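Local atomic coordinates of succinate-semialdehyde dehydrogenase (Synechococcus sp., PDB entry 4ITB), a protein that probably oxidises succinate semialdehyde to succinate with NADP as cofactor, as a member of the aldehyde dehydrogenase family. Residues A[134-139]-A[166-171]. Residues are numbered along the deposited sequence; the frame is centred on the assembly and turned at random.
With SSN (4-oxobutanoic acid), chain D.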
loop_
_atom_site.group_PDB
_atom_site.type_symbol
_atom_site.label_atom_id
_atom_site.label_comp_id
_atom_site.label_asym_id
_atom_site.label_seq_id
_atom_site.Cartn_x
_atom_site.Cartn_y
_atom_site.Cartn_z
ATOM N N PHE A 134 -13.521 10.864 -15.814
ATOM C CA PHE A 134 -12.731 12.090 -15.751
ATOM C C PHE A 134 -11.469 11.786 -16.539
ATOM O O PHE A 134 -10.397 11.530 -15.973
ATOM C CB PHE A 134 -12.427 12.497 -14.302
ATOM C CG PHE A 134 -13.647 12.919 -13.527
ATOM C CD1 PHE A 134 -14.318 12.017 -12.715
ATOM C CD2 PHE A 134 -14.127 14.212 -13.628
ATOM C CE1 PHE A 134 -15.454 12.402 -12.010
ATOM C CE2 PHE A 134 -15.264 14.609 -12.915
ATOM C CZ PHE A 134 -15.922 13.696 -12.112
ATOM N N PRO A 135 -11.590 11.790 -17.870
ATOM C CA PRO A 135 -10.529 11.207 -18.699
ATOM C C PRO A 135 -9.235 12.015 -18.733
ATOM O O PRO A 135 -8.212 11.468 -19.143
ATOM C CB PRO A 135 -11.175 11.134 -20.086
ATOM C CG PRO A 135 -12.200 12.230 -20.082
ATOM C CD PRO A 135 -12.708 12.327 -18.667
ATOM N N PHE A 136 -9.276 13.285 -18.335
ATOM C CA PHE A 136 -8.047 14.066 -18.164
ATOM C C PHE A 136 -7.611 14.104 -16.699
ATOM O O PHE A 136 -6.463 13.785 -16.368
ATOM C CB PHE A 136 -8.240 15.500 -18.680
ATOM C CG PHE A 136 -7.927 15.679 -20.147
ATOM C CD1 PHE A 136 -8.586 14.927 -21.118
ATOM C CD2 PHE A 136 -6.999 16.625 -20.558
ATOM C CE1 PHE A 136 -8.310 15.111 -22.474
ATOM C CE2 PHE A 136 -6.725 16.810 -21.907
ATOM C CZ PHE A 136 -7.370 16.050 -22.859
ATOM N N TRP A 137 -8.528 14.505 -15.823
ATOM C CA TRP A 137 -8.201 14.713 -14.416
ATOM C C TRP A 137 -7.664 13.463 -13.728
ATOM O O TRP A 137 -6.695 13.539 -12.989
ATOM C CB TRP A 137 -9.423 15.286 -13.688
ATOM C CG TRP A 137 -9.411 15.135 -12.193
ATOM C CD1 TRP A 137 -10.260 14.373 -11.444
ATOM C CD2 TRP A 137 -8.515 15.770 -11.270
ATOM N NE1 TRP A 137 -9.944 14.493 -10.111
ATOM C CE2 TRP A 137 -8.878 15.342 -9.979
ATOM C CE3 TRP A 137 -7.441 16.658 -11.414
ATOM C CZ2 TRP A 137 -8.205 15.777 -8.835
ATOM C CZ3 TRP A 137 -6.771 17.087 -10.277
ATOM C CH2 TRP A 137 -7.151 16.640 -9.005
ATOM N N GLN A 138 -8.282 12.308 -13.955
ATOM C CA GLN A 138 -7.788 11.096 -13.301
ATOM C C GLN A 138 -6.361 10.797 -13.725
ATOM O O GLN A 138 -5.536 10.347 -12.921
ATOM C CB GLN A 138 -8.666 9.896 -13.626
ATOM C CG GLN A 138 -10.114 10.071 -13.279
ATOM C CD GLN A 138 -10.475 9.414 -11.980
ATOM O OE1 GLN A 138 -9.631 9.236 -11.100
ATOM N NE2 GLN A 138 -11.739 9.032 -11.850
ATOM N N VAL A 139 -6.058 11.064 -14.989
ATOM C CA VAL A 139 -4.711 10.836 -15.491
ATOM C C VAL A 139 -3.698 11.823 -14.899
ATOM O O VAL A 139 -2.657 11.408 -14.387
ATOM C CB VAL A 139 -4.657 10.858 -17.029
ATOM C CG1 VAL A 139 -3.237 10.608 -17.508
ATOM C CG2 VAL A 139 -5.606 9.812 -17.603
ATOM N N LEU A 166 -4.664 9.722 -26.040
ATOM C CA LEU A 166 -3.606 10.175 -26.939
ATOM C C LEU A 166 -3.278 11.643 -26.691
ATOM O O LEU A 166 -2.120 12.050 -26.770
ATOM C CB LEU A 166 -3.999 9.943 -28.397
ATOM C CG LEU A 166 -4.105 8.471 -28.781
ATOM C CD1 LEU A 166 -4.787 8.344 -30.132
ATOM C CD2 LEU A 166 -2.727 7.820 -28.805
ATOM N N ALA A 167 -4.292 12.437 -26.373
ATOM C CA ALA A 167 -4.087 13.858 -26.108
ATOM C C ALA A 167 -3.228 14.090 -24.873
ATOM O O ALA A 167 -2.389 14.993 -24.858
ATOM C CB ALA A 167 -5.425 14.582 -25.974
ATOM N N VAL A 168 -3.438 13.305 -23.818
ATOM C CA VAL A 168 -2.607 13.451 -22.628
ATOM C C VAL A 168 -1.135 13.205 -22.958
ATOM O O VAL A 168 -0.266 13.984 -22.550
ATOM C CB VAL A 168 -3.074 12.535 -21.479
ATOM C CG1 VAL A 168 -2.059 12.550 -20.331
ATOM C CG2 VAL A 168 -4.478 12.945 -21.003
ATOM N N GLU A 169 -0.851 12.148 -23.713
ATOM C CA GLU A 169 0.531 11.889 -24.098
ATOM C C GLU A 169 1.083 13.050 -24.928
ATOM O O GLU A 169 2.212 13.484 -24.709
ATOM C CB GLU A 169 0.681 10.559 -24.856
ATOM C CG GLU A 169 2.130 10.333 -25.274
ATOM C CD GLU A 169 2.413 9.048 -26.038
ATOM O OE1 GLU A 169 1.913 7.975 -25.678
ATOM O OE2 GLU A 169 3.205 9.102 -27.001
ATOM N N ALA A 170 0.276 13.562 -25.857
ATOM C CA ALA A 170 0.698 14.670 -26.717
ATOM C C ALA A 170 0.984 15.942 -25.915
ATOM O O ALA A 170 1.930 16.668 -26.219
ATOM C CB ALA A 170 -0.340 14.922 -27.784
ATOM N N ILE A 171 0.188 16.212 -24.888
ATOM C CA ILE A 171 0.439 17.370 -24.039
ATOM C C ILE A 171 1.796 17.228 -23.353
ATOM O O ILE A 171 2.598 18.167 -23.324
ATOM C CB ILE A 171 -0.665 17.520 -22.971
ATOM C CG1 ILE A 171 -1.963 17.996 -23.628
ATOM C CG2 ILE A 171 -0.217 18.479 -21.869
ATOM C CD1 ILE A 171 -3.201 17.793 -22.753
HETATM C C1 SSN D . -13.123 13.298 -8.501
HETATM O O1 SSN D . -11.906 13.339 -8.171
HETATM C C2 SSN D . -13.850 12.006 -8.677
HETATM O O2 SSN D . -13.749 14.367 -8.694
HETATM C C3 SSN D . -13.103 10.718 -8.723
HETATM C C4 SSN D . -13.895 9.452 -8.834
HETATM O O4 SSN D . -14.870 9.363 -9.818
#
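F136 meets helix 162-175 with the CD2, CE2 and CZ side of its ring. Beyond CB and CG the ring end comes nearer the helix: CD2 is 4.5 Å from V168 CG2, which lies over one ring face. CE2 comes within 3.8 Å of I171 CD1, and CZ within 4.0 Å of A167 CB, both obliquely. M71 and L60 touch the same side chain. Three residues on, V139 reaches the helix through CG1, anti to the backbone N (chi1 -180°), and V168 CG1 meets it at 3.6 Å, the shortest distance between the segments. This packs successive helices of two beta-alpha-beta crossovers in the Rossmann-type cofactor-binding part of the aldehyde dehydrogenase fold.

The opposite flank of 134-139 serves the substrate. W137 NE1 donates to O1 of the bound 4-oxobutanoic acid at 3.0 Å and 161°, nearly straight, with the oxygen in the indole plane. F134 turns a ring face to the other carboxylate oxygen, O2, offset toward the rim, while its CE1 lies 3.7 Å from ligand C2. A serine in place of F134 takes the ring away and would probably leave the ligand's carbon chain without its apolar wall, freer to shift. N133 ND2, the backbone N of C264 and S421 OG are also hydrogen-bonded to the ligand. Purely apolar packing thus joins the segment to helix 162-175, whereas polar and aromatic groups on its far flank hold the ligand.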